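Local coordinates for protein neisseria adhesin A (Neisseria meningitidis, PDB 4CJD) that probably mediates adhesion of the bacterium to human epithelial cells and its uptake by them, as a trimeric autotransporter of the outer membrane, at residues L64-V67 / L68-H71; N23-I27 / N28-V32; V90-A93 / E94-D98; D38-G42 / Q43-R47. All coordinates share one frame; numbering follows the deposited sequence.

Contact 1 (L64-V67 / L68-H71); sequences LKEV and LAQH
Val67 lays its CG1 methyl over a face of the His71 ring, one helical turn further on, with CG1 4.0 Å from the ring centroid in a CH-pi contact. The methyl is displaced toward the rim of the ring, and its nearest ring atom is NE2, 3.7 Å from CG1. CG1 reaches forward because it stands anti to the backbone N of Val67 (chi1 177°), and both side chains run the same way, side by side. The same pair is joined through the backbone, His71 N donating to Val67 O at 2.9 Å. The NE2 atom of His71 is itself hydrogen-bonded to Asp72 of the third subunit, which would hold the ring in this rotation.

On another side of the helix Glu66 and Gln70 cross at about a right angle, carboxylate and amide planes 88° apart. Glu66 OE2 rests 3.8 Å from Gln70 CG, with the amide NE2 hardly further at 3.9 Å, a loose contact.

Leu68 folds back along the helix until its CG is 3.5 Å from Leu64 O, the acceptor for Leu68 N. Leu64 and Leu68 pack against leucines of both other subunits, as core layers of a trimeric coiled coil. Phe59 and Leu62 of the preceding loop close over Val67, and backbone hydrogen bonds of Leu64 with Asp26 and Lys65 with Ile27 join the start of helix 64-113 to the end of helix 9-28.

Contact 2 (N23-I27 / N28-V32); sequences NTQDI and NGFKV
Thr24 O takes two donors from Asn28: the backbone N at 2.8 Å, and the side-chain ND2 in a weak, strongly bent bond at 3.1 Å. The Asn28 amide thus folds back over the last turn of helix 9-28, and ND2 also lies 3.5 Å from Thr24 CG2. The other end of this amide is satisfied by the same chain, OD1 accepting from Lys65 NZ. One residue on, Gly29 N donates to Gln25 O at a short 2.6 Å, tilted 29° from the carbonyl plane. Gly29 is where the chain leaves the helix, and its phi of 101° is a value suited to a residue without a side chain.

Beyond it, Phe30 CB meets Gln25 NE2 at 3.7 Å, the Gln25 amide and the Phe30 ring being turned 32° apart. That NE2 also makes a weak hydrogen bond to Thr35 O. Thr24 OG1 is bonded to Val20 O and accepts a hydrogen bond from Asn23 ND2 of the second subunit; Asn23 ND2 makes the equivalent bond to Thr24 OG1 of the third, where Lys65 forms a salt bridge with Asp26 OD2.

Ile27 packs on Ile27 of the third subunit. On the outer side, the departing chain pairs its backbone at Phe30 with Gly61 and sets the phenylalanine ring against Val54 of helix 51-56, on the way to strand 35-40.

Contact 3 (V90-A93 / E94-D98); sequences VKTA and EVVND
Ala93 O is crowded by Asn97, which comes at it with both backbone and side chain. The backbone N of Asn97 makes the bond, at 2.9 Å. Its side-chain ND2 lies nearly as close to Ala93 O, 3.1 Å, but is too poorly directed to count as a second one. Thr92 O is shared differently: Val96 N donates to it at 2.9 Å, and the Val96 CG2 methyl presses against it as well. Thr92 and Val96 also meet through their CG2 methyls, 4.1 Å apart. The Thr92 methyl stands anti to its own backbone N and turns forward, whereas OG1 (chi1 -65°) is turned back to the carbonyl of Ala88.

Glu94 runs extended back past Val90, bringing OE2 to 3.7 Å from Val90 CG1. Its OE1 stays 5.4 Å from Lys91 NZ, a distance at which the opposite charges can attract only loosely.

Inside the trimer, Thr92 packs on Thr92 of both other subunits and Val96 on their valines, so this part of the coiled coil has small beta-branched residues at its centre. Cohesion along the helix rests on the backbone bonds; Thr92, Val95 and Val96 join the subunits, while between these two segments no side-chain salt bridge forms.

Contact 4 (D38-G42 / Q43-R47); sequences DIENG and QPKGR. Unlike the reference sequence in segment 38-42: Glu40 (reference Asn). Unlike the reference sequence in segment 43-47: Gln43 (reference Lys), Pro44 (reference Ile), Lys45 (reference Thr), Gly46 (reference Arg), Arg47 (reference Lys).
Asp38 holds its carboxylate between its backbone N and carbonyl carbon (chi1 68°), and this sets OD1 3.5 Å from Lys45 CB on the facing strand. Lys45 starts out anti to its backbone N (chi1 -175°) and then bends (chi2 62°), so that its CG meets Glu40 OE1 at 3.6 Å. The lysine tip, however, turns off to a weak bond with Gly46 O, leaving NZ 5.5 Å from Glu40 OE1.

The backbone of this beta hairpin is paired at both ends. Asp38 and Lys45 exchange two hydrogen bonds, the shorter being Lys45 N to Asp38 O at 2.7 Å. At the type I' turn Glu40 N gives a nearly straight bond to Gln43 O, 2.6 Å long, and Gln43 N returns one from above the plane of the Glu40 carbonyl. Between them Ile39 faces Pro44, a non-hydrogen-bonded pair where proline's missing N-H costs nothing; both side chains pack on Val18 of helix 9-28, and Gln43 OE1 is bonded to Lys14 there.

On the face bearing Asp38, Glu40 and Lys45, the Glu40 OE2 atom lies only 3.0 Å from Asp38 OD1. Such closeness would be expected to raise the proton affinity of the two carboxylates, with the lysine near enough to ease their repulsion only in part.

Overall arrangement
The contacts spread along the trimeric head, and in the chain their order is contact 2, contact 4, contact 1, contact 3. Contacts 1 and 2 touch directly, their centres 12 Å apart: Leu64 N lies 2.9 Å from Asp26 O, a probable hydrogen bond by which helix 64-113 takes up where helix 9-28 ends. Contact 3 lies further along helix 64-113, its centre about 40 Å from that of contact 1. The hairpin of contact 4 sits beside helix 9-28, about 18 Å from contact 2 between centres, and about 68 Å from contact 3. Contacts 1, 2 and 3 all meet the other subunits, whereas no other chain of the trimer touches contact 4.

Contact 1 (L64-V67 / L68-H71)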
ATOM      1  N   LEU A  64      17.149   6.813 -21.505  1.00 14.88           N
ATOM      2  CA  LEU A  64      15.825   7.198 -21.020  1.00 13.99           C
ATOM      3  C   LEU A  64      14.735   6.143 -21.313  1.00 11.16           C
ATOM      4  O   LEU A  64      13.879   5.844 -20.457  1.00  9.82           O
ATOM      5  CB  LEU A  64      15.434   8.550 -21.644  1.00  9.79           C
ATOM      6  CG  LEU A  64      16.432   9.711 -21.407  1.00 18.41           C
ATOM      7  CD1 LEU A  64      16.002  10.938 -22.166  1.00 17.26           C
ATOM      8  CD2 LEU A  64      16.617  10.047 -19.940  1.00 16.38           C
ATOM      9  N   LYS A  65      14.762   5.559 -22.504  1.00 13.03           N
ATOM     10  CA  LYS A  65      13.712   4.563 -22.855  1.00 14.82           C
ATOM     11  C   LYS A  65      13.731   3.366 -21.904  1.00 13.50           C
ATOM     12  O   LYS A  65      12.697   2.939 -21.398  1.00 11.26           O
ATOM     13  CB  LYS A  65      13.869   4.062 -24.318  1.00 12.12           C
ATOM     14  CG  LYS A  65      13.645   5.182 -25.415  1.00 16.67           C
ATOM     15  CD  LYS A  65      13.701   4.532 -26.904  1.00 22.74           C
ATOM     16  CE  LYS A  65      13.856   5.510 -28.113  1.00 59.45           C
ATOM     17  NZ  LYS A  65      14.442   5.008 -29.513  1.00 26.25           N
ATOM     18  N   GLU A  66      14.923   2.832 -21.645  1.00 14.58           N
ATOM     19  CA  GLU A  66      15.000   1.693 -20.777  1.00  9.70           C
ATOM     20  C   GLU A  66      14.614   2.026 -19.341  1.00 10.49           C
ATOM     21  O   GLU A  66      14.007   1.195 -18.650  1.00 12.26           O
ATOM     22  CB  GLU A  66      16.419   1.083 -20.811  1.00 12.50           C
ATOM     23  CG  GLU A  66      16.543  -0.130 -19.879  1.00 13.11           C
ATOM     24  CD  GLU A  66      15.576  -1.245 -20.244  1.00 23.63           C
ATOM     25  OE1 GLU A  66      15.134  -1.289 -21.403  1.00 23.07           O
ATOM     26  OE2 GLU A  66      15.218  -2.050 -19.364  1.00 24.97           O
ATOM     27  N   VAL A  67      14.999   3.204 -18.837  1.00 14.26           N
ATOM     28  CA  VAL A  67      14.586   3.532 -17.461  1.00 13.69           C
ATOM     29  C   VAL A  67      13.048   3.646 -17.429  1.00 14.26           C
ATOM     30  O   VAL A  67      12.359   3.154 -16.490  1.00 10.35           O
ATOM     31  CB  VAL A  67      15.248   4.870 -16.946  1.00 16.88           C
ATOM     32  CG1 VAL A  67      14.727   5.235 -15.525  1.00 13.26           C
ATOM     33  CG2 VAL A  67      16.802   4.718 -16.905  1.00  9.25           C
ATOM     34  N   LEU A  68      12.488   4.286 -18.444  1.00  9.17           N
ATOM     35  CA  LEU A  68      11.021   4.372 -18.474  1.00 16.40           C
ATOM     36  C   LEU A  68      10.384   2.973 -18.504  1.00 14.97           C
ATOM     37  O   LEU A  68       9.382   2.736 -17.812  1.00 13.02           O
ATOM     38  CB  LEU A  68      10.541   5.204 -19.661  1.00 14.95           C
ATOM     39  CG  LEU A  68      10.636   6.723 -19.488  1.00 21.65           C
ATOM     40  CD1 LEU A  68      10.450   7.417 -20.830  1.00 21.71           C
ATOM     41  CD2 LEU A  68       9.623   7.216 -18.494  1.00 13.23           C
ATOM     42  N   ALA A  69      10.955   2.028 -19.267  1.00 11.19           N
ATOM     43  CA  ALA A  69      10.396   0.652 -19.269  1.00  9.94           C
ATOM     44  C   ALA A  69      10.461  -0.009 -17.887  1.00 16.13           C
ATOM     45  O   ALA A  69       9.547  -0.756 -17.484  1.00 13.10           O
ATOM     46  CB  ALA A  69      11.116  -0.271 -20.312  1.00 10.15           C
ATOM     47  N   GLN A  70      11.551   0.246 -17.168  1.00 15.19           N
ATOM     48  CA  GLN A  70      11.692  -0.273 -15.808  1.00  9.86           C
ATOM     49  C   GLN A  70      10.664   0.333 -14.885  1.00  9.93           C
ATOM     50  O   GLN A  70      10.129  -0.342 -14.014  1.00 10.26           O
ATOM     51  CB  GLN A  70      13.123   0.019 -15.269  1.00 12.82           C
ATOM     52  CG  GLN A  70      14.204  -0.884 -15.916  1.00 12.84           C
ATOM     53  CD  GLN A  70      15.586  -0.662 -15.297  1.00 15.08           C
ATOM     54  OE1 GLN A  70      15.772   0.215 -14.440  1.00 14.47           O
ATOM     55  NE2 GLN A  70      16.554  -1.472 -15.717  1.00 13.96           N
ATOM     56  N   HIS A  71      10.408   1.630 -15.038  1.00  9.72           N
ATOM     57  CA  HIS A  71       9.318   2.273 -14.291  1.00 17.94           C
ATOM     58  C   HIS A  71       7.932   1.720 -14.612  1.00 15.70           C
ATOM     59  O   HIS A  71       7.144   1.503 -13.705  1.00 11.69           O
ATOM     60  CB  HIS A  71       9.380   3.776 -14.501  1.00  9.73           C
ATOM     61  CG  HIS A  71      10.546   4.378 -13.798  1.00  9.53           C
ATOM     62  ND1 HIS A  71      10.789   5.736 -13.755  1.00 11.59           N
ATOM     63  CD2 HIS A  71      11.583   3.783 -13.142  1.00  9.49           C
ATOM     64  CE1 HIS A  71      11.888   5.959 -13.049  1.00 13.26           C
ATOM     65  NE2 HIS A  71      12.386   4.791 -12.658  1.00 10.00           N
TER

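Contact 2 (N23-I27 / N28-V32)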
ATOM      1  N   ASN A  23      22.669  12.941 -27.901  1.00 14.79           N
ATOM      2  CA  ASN A  23      21.270  12.825 -27.509  1.00 13.96           C
ATOM      3  C   ASN A  23      20.724  11.447 -27.785  1.00 13.44           C
ATOM      4  O   ASN A  23      19.939  10.888 -26.995  1.00 16.64           O
ATOM      5  CB  ASN A  23      20.430  13.876 -28.241  1.00 14.55           C
ATOM      6  CG  ASN A  23      20.715  15.285 -27.740  1.00 21.66           C
ATOM      7  OD1 ASN A  23      21.323  15.447 -26.709  1.00 24.69           O
ATOM      8  ND2 ASN A  23      20.299  16.284 -28.480  1.00 15.49           N
ATOM      9  N   THR A  24      21.120  10.875 -28.918  1.00 13.93           N
ATOM     10  CA  THR A  24      20.684   9.507 -29.245  1.00 13.62           C
ATOM     11  C   THR A  24      21.197   8.500 -28.197  1.00 16.54           C
ATOM     12  O   THR A  24      20.438   7.630 -27.735  1.00 13.71           O
ATOM     13  CB  THR A  24      21.150   9.152 -30.694  1.00 17.58           C
ATOM     14  OG1 THR A  24      20.593  10.126 -31.576  1.00 20.41           O
ATOM     15  CG2 THR A  24      20.725   7.729 -31.123  1.00 18.27           C
ATOM     16  N   GLN A  25      22.454   8.649 -27.739  1.00 15.90           N
ATOM     17  CA  GLN A  25      22.912   7.811 -26.619  1.00 13.19           C
ATOM     18  C   GLN A  25      22.158   8.082 -25.316  1.00 14.76           C
ATOM     19  O   GLN A  25      21.844   7.137 -24.570  1.00 11.95           O
ATOM     20  CB  GLN A  25      24.424   7.991 -26.372  1.00 15.31           C
ATOM     21  CG  GLN A  25      25.293   7.418 -27.465  1.00 21.06           C
ATOM     22  CD  GLN A  25      26.763   7.389 -27.093  1.00 18.84           C
ATOM     23  OE1 GLN A  25      27.313   8.368 -26.585  1.00 18.63           O
ATOM     24  NE2 GLN A  25      27.408   6.269 -27.358  1.00 16.88           N
ATOM     25  N   ASP A  26      21.868   9.358 -25.020  1.00 12.63           N
ATOM     26  CA  ASP A  26      21.025   9.664 -23.867  1.00 15.15           C
ATOM     27  C   ASP A  26      19.685   8.947 -23.926  1.00 17.86           C
ATOM     28  O   ASP A  26      19.170   8.423 -22.914  1.00 13.24           O
ATOM     29  CB  ASP A  26      20.755  11.175 -23.740  1.00 12.03           C
ATOM     30  CG  ASP A  26      21.899  11.905 -23.110  1.00 23.86           C
ATOM     31  OD1 ASP A  26      22.856  11.246 -22.657  1.00 21.84           O
ATOM     32  OD2 ASP A  26      21.841  13.126 -23.067  1.00 26.59           O
ATOM     33  N   ILE A  27      19.105   8.917 -25.108  1.00 11.78           N
ATOM     34  CA  ILE A  27      17.771   8.311 -25.239  1.00 12.50           C
ATOM     35  C   ILE A  27      17.793   6.785 -25.254  1.00 15.17           C
ATOM     36  O   ILE A  27      16.933   6.105 -24.642  1.00 13.46           O
ATOM     37  CB  ILE A  27      17.069   8.851 -26.514  1.00 11.36           C
ATOM     38  CG1 ILE A  27      16.675  10.325 -26.302  1.00 14.82           C
ATOM     39  CG2 ILE A  27      15.779   8.019 -26.903  1.00 11.17           C
ATOM     40  CD1 ILE A  27      16.370  11.050 -27.653  1.00 12.74           C
ATOM     41  N   ASN A  28      18.779   6.235 -25.934  1.00 11.30           N
ATOM     42  CA  ASN A  28      18.798   4.783 -26.192  1.00 15.81           C
ATOM     43  C   ASN A  28      19.808   4.038 -25.367  1.00 14.79           C
ATOM     44  O   ASN A  28      19.781   2.811 -25.315  1.00 11.76           O
ATOM     45  CB  ASN A  28      19.070   4.498 -27.671  1.00 15.52           C
ATOM     46  CG  ASN A  28      17.967   5.042 -28.563  1.00 21.29           C
ATOM     47  OD1 ASN A  28      16.850   4.600 -28.480  1.00 22.04           O
ATOM     48  ND2 ASN A  28      18.272   6.048 -29.354  1.00 21.09           N
ATOM     49  N   GLY A  29      20.714   4.748 -24.706  1.00 12.35           N
ATOM     50  CA  GLY A  29      21.621   4.011 -23.820  1.00 14.47           C
ATOM     51  C   GLY A  29      22.984   3.800 -24.452  1.00 18.43           C
ATOM     52  O   GLY A  29      23.140   3.975 -25.671  1.00 15.21           O
ATOM     53  N   PHE A  30      23.997   3.465 -23.651  1.00 14.62           N
ATOM     54  CA  PHE A  30      25.247   3.011 -24.252  1.00 13.40           C
ATOM     55  C   PHE A  30      25.904   2.013 -23.321  1.00 14.43           C
ATOM     56  O   PHE A  30      25.486   1.820 -22.147  1.00 13.92           O
ATOM     57  CB  PHE A  30      26.203   4.185 -24.558  1.00 14.00           C
ATOM     58  CG  PHE A  30      26.713   4.882 -23.310  1.00 18.99           C
ATOM     59  CD1 PHE A  30      25.902   5.808 -22.640  1.00 16.92           C
ATOM     60  CD2 PHE A  30      27.981   4.597 -22.796  1.00 14.61           C
ATOM     61  CE1 PHE A  30      26.347   6.456 -21.480  1.00 13.48           C
ATOM     62  CE2 PHE A  30      28.454   5.239 -21.619  1.00 14.67           C
ATOM     63  CZ  PHE A  30      27.640   6.188 -20.973  1.00 14.04           C
ATOM     64  N   LYS A  31      26.915   1.339 -23.838  1.00 15.47           N
ATOM     65  CA  LYS A  31      27.566   0.288 -23.062  1.00 14.73           C
ATOM     66  C   LYS A  31      29.046   0.342 -23.285  1.00 15.78           C
ATOM     67  O   LYS A  31      29.532   1.058 -24.188  1.00 16.32           O
ATOM     68  CB  LYS A  31      27.029  -1.068 -23.472  1.00 14.78           C
ATOM     69  CG  LYS A  31      27.426  -1.472 -24.889  1.00 15.58           C
ATOM     70  CD  LYS A  31      26.667  -2.771 -25.257  1.00 16.35           C
ATOM     71  CE  LYS A  31      27.090  -3.343 -26.567  1.00 21.56           C
ATOM     72  NZ  LYS A  31      26.830  -2.423 -27.691  1.00 22.39           N
ATOM     73  N   VAL A  32      29.775  -0.440 -22.484  1.00 16.41           N
ATOM     74  CA  VAL A  32      31.213  -0.468 -22.585  1.00 17.36           C
ATOM     75  C   VAL A  32      31.584  -0.832 -24.011  1.00 18.18           C
ATOM     76  O   VAL A  32      31.023  -1.773 -24.619  1.00 18.14           O
ATOM     77  CB  VAL A  32      31.851  -1.456 -21.590  1.00 17.82           C
ATOM     78  CG1 VAL A  32      33.413  -1.588 -21.841  1.00 19.26           C
ATOM     79  CG2 VAL A  32      31.531  -1.048 -20.108  1.00 17.14           C
TER

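Contact 3 (V90-A93 / E94-D98)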
ATOM      1  N   VAL A  90      -9.830  -5.013   3.702  1.00 37.41           N
ATOM      2  CA  VAL A  90     -11.262  -5.256   3.710  1.00 40.51           C
ATOM      3  C   VAL A  90     -11.599  -6.567   4.422  1.00 42.94           C
ATOM      4  O   VAL A  90     -12.513  -6.608   5.232  1.00 50.33           O
ATOM      5  CB  VAL A  90     -11.828  -5.301   2.289  1.00 39.55           C
ATOM      6  CG1 VAL A  90     -13.292  -5.698   2.316  1.00 42.20           C
ATOM      7  CG2 VAL A  90     -11.667  -3.960   1.625  1.00 40.51           C
ATOM      8  N   LYS A  91     -10.857  -7.630   4.118  1.00 40.98           N
ATOM      9  CA  LYS A  91     -11.110  -8.928   4.727  1.00 45.77           C
ATOM     10  C   LYS A  91     -10.854  -8.838   6.219  1.00 48.10           C
ATOM     11  O   LYS A  91     -11.646  -9.328   7.014  1.00 47.40           O
ATOM     12  CB  LYS A  91     -10.249 -10.019   4.083  1.00 49.98           C
ATOM     13  CG  LYS A  91     -10.590 -10.243   2.602  1.00 56.12           C
ATOM     14  CD  LYS A  91      -9.818 -11.405   1.970  1.00 61.40           C
ATOM     15  CE  LYS A  91     -10.689 -12.663   1.799  1.00 69.15           C
ATOM     16  NZ  LYS A  91     -11.866 -12.465   0.887  1.00 71.13           N
ATOM     17  N   THR A  92      -9.763  -8.175   6.591  1.00 45.66           N
ATOM     18  CA  THR A  92      -9.449  -7.959   7.995  1.00 44.56           C
ATOM     19  C   THR A  92     -10.537  -7.123   8.681  1.00 47.10           C
ATOM     20  O   THR A  92     -10.995  -7.478   9.769  1.00 49.78           O
ATOM     21  CB  THR A  92      -8.077  -7.291   8.161  1.00 40.08           C
ATOM     22  OG1 THR A  92      -7.075  -8.193   7.692  1.00 40.57           O
ATOM     23  CG2 THR A  92      -7.798  -7.023   9.604  1.00 40.54           C
ATOM     24  N   ALA A  93     -10.987  -6.043   8.049  1.00 43.96           N
ATOM     25  CA  ALA A  93     -12.047  -5.239   8.662  1.00 50.36           C
ATOM     26  C   ALA A  93     -13.336  -6.039   8.860  1.00 55.92           C
ATOM     27  O   ALA A  93     -14.013  -5.885   9.881  1.00 59.49           O
ATOM     28  CB  ALA A  93     -12.328  -4.014   7.846  1.00 40.59           C
ATOM     29  N   GLU A  94     -13.688  -6.876   7.886  1.00 56.71           N
ATOM     30  CA  GLU A  94     -14.901  -7.681   7.999  1.00 56.76           C
ATOM     31  C   GLU A  94     -14.788  -8.616   9.190  1.00 56.29           C
ATOM     32  O   GLU A  94     -15.699  -8.702  10.009  1.00 61.27           O
ATOM     33  CB  GLU A  94     -15.155  -8.480   6.721  1.00 59.08           C
ATOM     34  CG  GLU A  94     -15.548  -7.617   5.534  1.00 65.18           C
ATOM     35  CD  GLU A  94     -15.531  -8.364   4.204  1.00 70.41           C
ATOM     36  OE1 GLU A  94     -14.916  -9.454   4.124  1.00 73.66           O
ATOM     37  OE2 GLU A  94     -16.128  -7.846   3.234  1.00 69.54           O
ATOM     38  N   VAL A  95     -13.660  -9.309   9.288  1.00 52.37           N
ATOM     39  CA  VAL A  95     -13.431 -10.217  10.399  1.00 52.09           C
ATOM     40  C   VAL A  95     -13.493  -9.455  11.725  1.00 56.33           C
ATOM     41  O   VAL A  95     -14.125  -9.912  12.684  1.00 57.04           O
ATOM     42  CB  VAL A  95     -12.079 -10.939  10.281  1.00 48.49           C
ATOM     43  CG1 VAL A  95     -11.716 -11.600  11.591  1.00 48.56           C
ATOM     44  CG2 VAL A  95     -12.120 -11.960   9.163  1.00 49.39           C
ATOM     45  N   VAL A  96     -12.872  -8.279  11.764  1.00 56.45           N
ATOM     46  CA  VAL A  96     -12.809  -7.515  13.008  1.00 58.36           C
ATOM     47  C   VAL A  96     -14.202  -7.076  13.459  1.00 62.58           C
ATOM     48  O   VAL A  96     -14.521  -7.138  14.642  1.00 64.18           O
ATOM     49  CB  VAL A  96     -11.888  -6.282  12.868  1.00 54.87           C
ATOM     50  CG1 VAL A  96     -12.069  -5.349  14.065  1.00 51.86           C
ATOM     51  CG2 VAL A  96     -10.430  -6.724  12.732  1.00 44.46           C
ATOM     52  N   ASN A  97     -15.033  -6.648  12.516  1.00 62.81           N
ATOM     53  CA  ASN A  97     -16.395  -6.258  12.842  1.00 63.07           C
ATOM     54  C   ASN A  97     -17.167  -7.450  13.411  1.00 68.18           C
ATOM     55  O   ASN A  97     -17.864  -7.329  14.429  1.00 65.12           O
ATOM     56  CB  ASN A  97     -17.099  -5.685  11.611  1.00 62.79           C
ATOM     57  CG  ASN A  97     -16.483  -4.364  11.142  1.00 66.29           C
ATOM     58  OD1 ASN A  97     -15.939  -3.600  11.940  1.00 68.82           O
ATOM     59  ND2 ASN A  97     -16.565  -4.097   9.842  1.00 66.50           N
ATOM     60  N   ASP A  98     -17.012  -8.602  12.760  1.00 70.37           N
ATOM     61  CA  ASP A  98     -17.576  -9.857  13.247  1.00 71.40           C
ATOM     62  C   ASP A  98     -17.157 -10.134  14.683  1.00 70.46           C
ATOM     63  O   ASP A  98     -17.986 -10.477  15.534  1.00 71.65           O
ATOM     64  CB  ASP A  98     -17.142 -11.022  12.362  1.00 73.89           C
ATOM     65  CG  ASP A  98     -17.850 -11.034  11.036  1.00 76.95           C
ATOM     66  OD1 ASP A  98     -18.843 -10.290  10.897  1.00 77.53           O
ATOM     67  OD2 ASP A  98     -17.420 -11.796  10.140  1.00 78.35           O
TER

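Contact 4 (D38-G42 / Q43-R47)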
ATOM      1  N   ASP A  38      32.966  13.524 -29.335  1.00 30.48           N
ATOM      2  CA  ASP A  38      32.930  14.947 -29.053  1.00 30.38           C
ATOM      3  C   ASP A  38      33.566  15.669 -30.223  1.00 29.42           C
ATOM      4  O   ASP A  38      33.898  15.059 -31.238  1.00 31.83           O
ATOM      5  CB  ASP A  38      33.635  15.289 -27.744  1.00 34.48           C
ATOM      6  CG  ASP A  38      35.152  15.077 -27.804  1.00 42.65           C
ATOM      7  OD1 ASP A  38      35.679  14.473 -28.772  1.00 44.95           O
ATOM      8  OD2 ASP A  38      35.825  15.526 -26.854  1.00 47.43           O
ATOM      9  N   ILE A  39      33.710  16.973 -30.073  1.00 32.37           N
ATOM     10  CA  ILE A  39      34.271  17.805 -31.106  1.00 36.34           C
ATOM     11  C   ILE A  39      35.614  18.297 -30.607  1.00 40.36           C
ATOM     12  O   ILE A  39      35.708  18.780 -29.475  1.00 41.43           O
ATOM     13  CB  ILE A  39      33.356  18.997 -31.419  1.00 35.44           C
ATOM     14  CG1 ILE A  39      32.122  18.548 -32.211  1.00 31.39           C
ATOM     15  CG2 ILE A  39      34.137  20.071 -32.159  1.00 32.65           C
ATOM     16  CD1 ILE A  39      32.404  18.343 -33.712  1.00 32.61           C
ATOM     17  N   GLU A  40      36.644  18.153 -31.437  1.00 41.83           N
ATOM     18  CA  GLU A  40      37.982  18.631 -31.111  1.00 49.44           C
ATOM     19  C   GLU A  40      38.624  19.237 -32.360  1.00 52.19           C
ATOM     20  O   GLU A  40      38.632  18.615 -33.431  1.00 47.06           O
ATOM     21  CB  GLU A  40      38.843  17.496 -30.559  1.00 53.62           C
ATOM     22  CG  GLU A  40      38.361  16.953 -29.226  1.00 58.75           C
ATOM     23  CD  GLU A  40      39.059  15.661 -28.837  1.00 66.79           C
ATOM     24  OE1 GLU A  40      40.103  15.346 -29.463  1.00 73.57           O
ATOM     25  OE2 GLU A  40      38.561  14.965 -27.916  1.00 64.15           O
ATOM     26  N   ASN A  41      39.150  20.453 -32.227  1.00 58.96           N
ATOM     27  CA  ASN A  41      39.649  21.183 -33.383  1.00 64.46           C
ATOM     28  C   ASN A  41      38.560  21.208 -34.449  1.00 59.64           C
ATOM     29  O   ASN A  41      38.829  20.958 -35.632  1.00 59.99           O
ATOM     30  CB  ASN A  41      40.933  20.548 -33.937  1.00 75.08           C
ATOM     31  CG  ASN A  41      41.976  20.281 -32.857  1.00 85.92           C
ATOM     32  OD1 ASN A  41      41.922  20.846 -31.761  1.00 89.31           O
ATOM     33  ND2 ASN A  41      42.940  19.420 -33.171  1.00 90.30           N
ATOM     34  N   GLY A  42      37.318  21.446 -34.012  1.00 52.83           N
ATOM     35  CA  GLY A  42      36.175  21.479 -34.909  1.00 47.00           C
ATOM     36  C   GLY A  42      35.904  20.191 -35.677  1.00 47.77           C
ATOM     37  O   GLY A  42      35.055  20.163 -36.596  1.00 43.58           O
ATOM     38  N   GLN A  43      36.629  19.123 -35.323  1.00 46.30           N
ATOM     39  CA  GLN A  43      36.405  17.815 -35.931  1.00 43.04           C
ATOM     40  C   GLN A  43      35.772  16.868 -34.904  1.00 40.47           C
ATOM     41  O   GLN A  43      36.078  16.938 -33.713  1.00 43.91           O
ATOM     42  CB  GLN A  43      37.717  17.221 -36.476  1.00 46.41           C
ATOM     43  CG  GLN A  43      38.376  18.027 -37.619  1.00 51.05           C
ATOM     44  CD  GLN A  43      37.360  18.536 -38.629  1.00 53.00           C
ATOM     45  OE1 GLN A  43      36.711  17.760 -39.344  1.00 47.37           O
ATOM     46  NE2 GLN A  43      37.195  19.850 -38.667  1.00 58.92           N
ATOM     47  N   PRO A  44      34.879  15.983 -35.362  1.00 36.95           N
ATOM     48  CA  PRO A  44      34.364  14.924 -34.485  1.00 37.85           C
ATOM     49  C   PRO A  44      35.460  13.923 -34.114  1.00 41.46           C
ATOM     50  O   PRO A  44      36.269  13.544 -34.957  1.00 42.69           O
ATOM     51  CB  PRO A  44      33.277  14.256 -35.330  1.00 34.70           C
ATOM     52  CG  PRO A  44      33.520  14.694 -36.721  1.00 38.06           C
ATOM     53  CD  PRO A  44      34.215  15.998 -36.676  1.00 38.68           C
ATOM     54  N   LYS A  45      35.492  13.518 -32.851  1.00 42.17           N
ATOM     55  CA  LYS A  45      36.504  12.600 -32.361  1.00 38.34           C
ATOM     56  C   LYS A  45      35.823  11.541 -31.522  1.00 35.14           C
ATOM     57  O   LYS A  45      35.049  11.865 -30.610  1.00 31.31           O
ATOM     58  CB  LYS A  45      37.564  13.332 -31.537  1.00 40.16           C
ATOM     59  CG  LYS A  45      38.731  12.460 -31.084  1.00 46.81           C
ATOM     60  CD  LYS A  45      39.513  11.902 -32.262  1.00 57.90           C
ATOM     61  CE  LYS A  45      40.870  11.344 -31.830  1.00 66.16           C
ATOM     62  NZ  LYS A  45      40.712  10.093 -31.032  1.00 69.15           N
ATOM     63  N   GLY A  46      36.100  10.276 -31.835  1.00 32.90           N
ATOM     64  CA  GLY A  46      35.496   9.181 -31.105  1.00 32.75           C
ATOM     65  C   GLY A  46      36.482   8.526 -30.165  1.00 29.89           C
ATOM     66  O   GLY A  46      37.668   8.549 -30.411  1.00 29.07           O
ATOM     67  N   ARG A  47      35.984   7.960 -29.062  1.00 31.91           N
ATOM     68  CA  ARG A  47      36.803   7.113 -28.207  1.00 28.78           C
ATOM     69  C   ARG A  47      35.884   6.038 -27.590  1.00 28.26           C
ATOM     70  O   ARG A  47      34.677   6.220 -27.540  1.00 22.09           O
ATOM     71  CB  ARG A  47      37.501   7.947 -27.124  1.00 29.00           C
ATOM     72  CG  ARG A  47      36.513   8.460 -26.096  1.00 31.28           C
ATOM     73  CD  ARG A  47      37.168   9.369 -25.045  1.00 31.38           C
ATOM     74  NE  ARG A  47      36.105   9.854 -24.170  1.00 34.54           N
ATOM     75  CZ  ARG A  47      35.585   9.143 -23.171  1.00 35.16           C
ATOM     76  NH1 ARG A  47      36.035   7.898 -22.910  1.00 29.44           N
ATOM     77  NH2 ARG A  47      34.606   9.679 -22.439  1.00 30.45           N
TER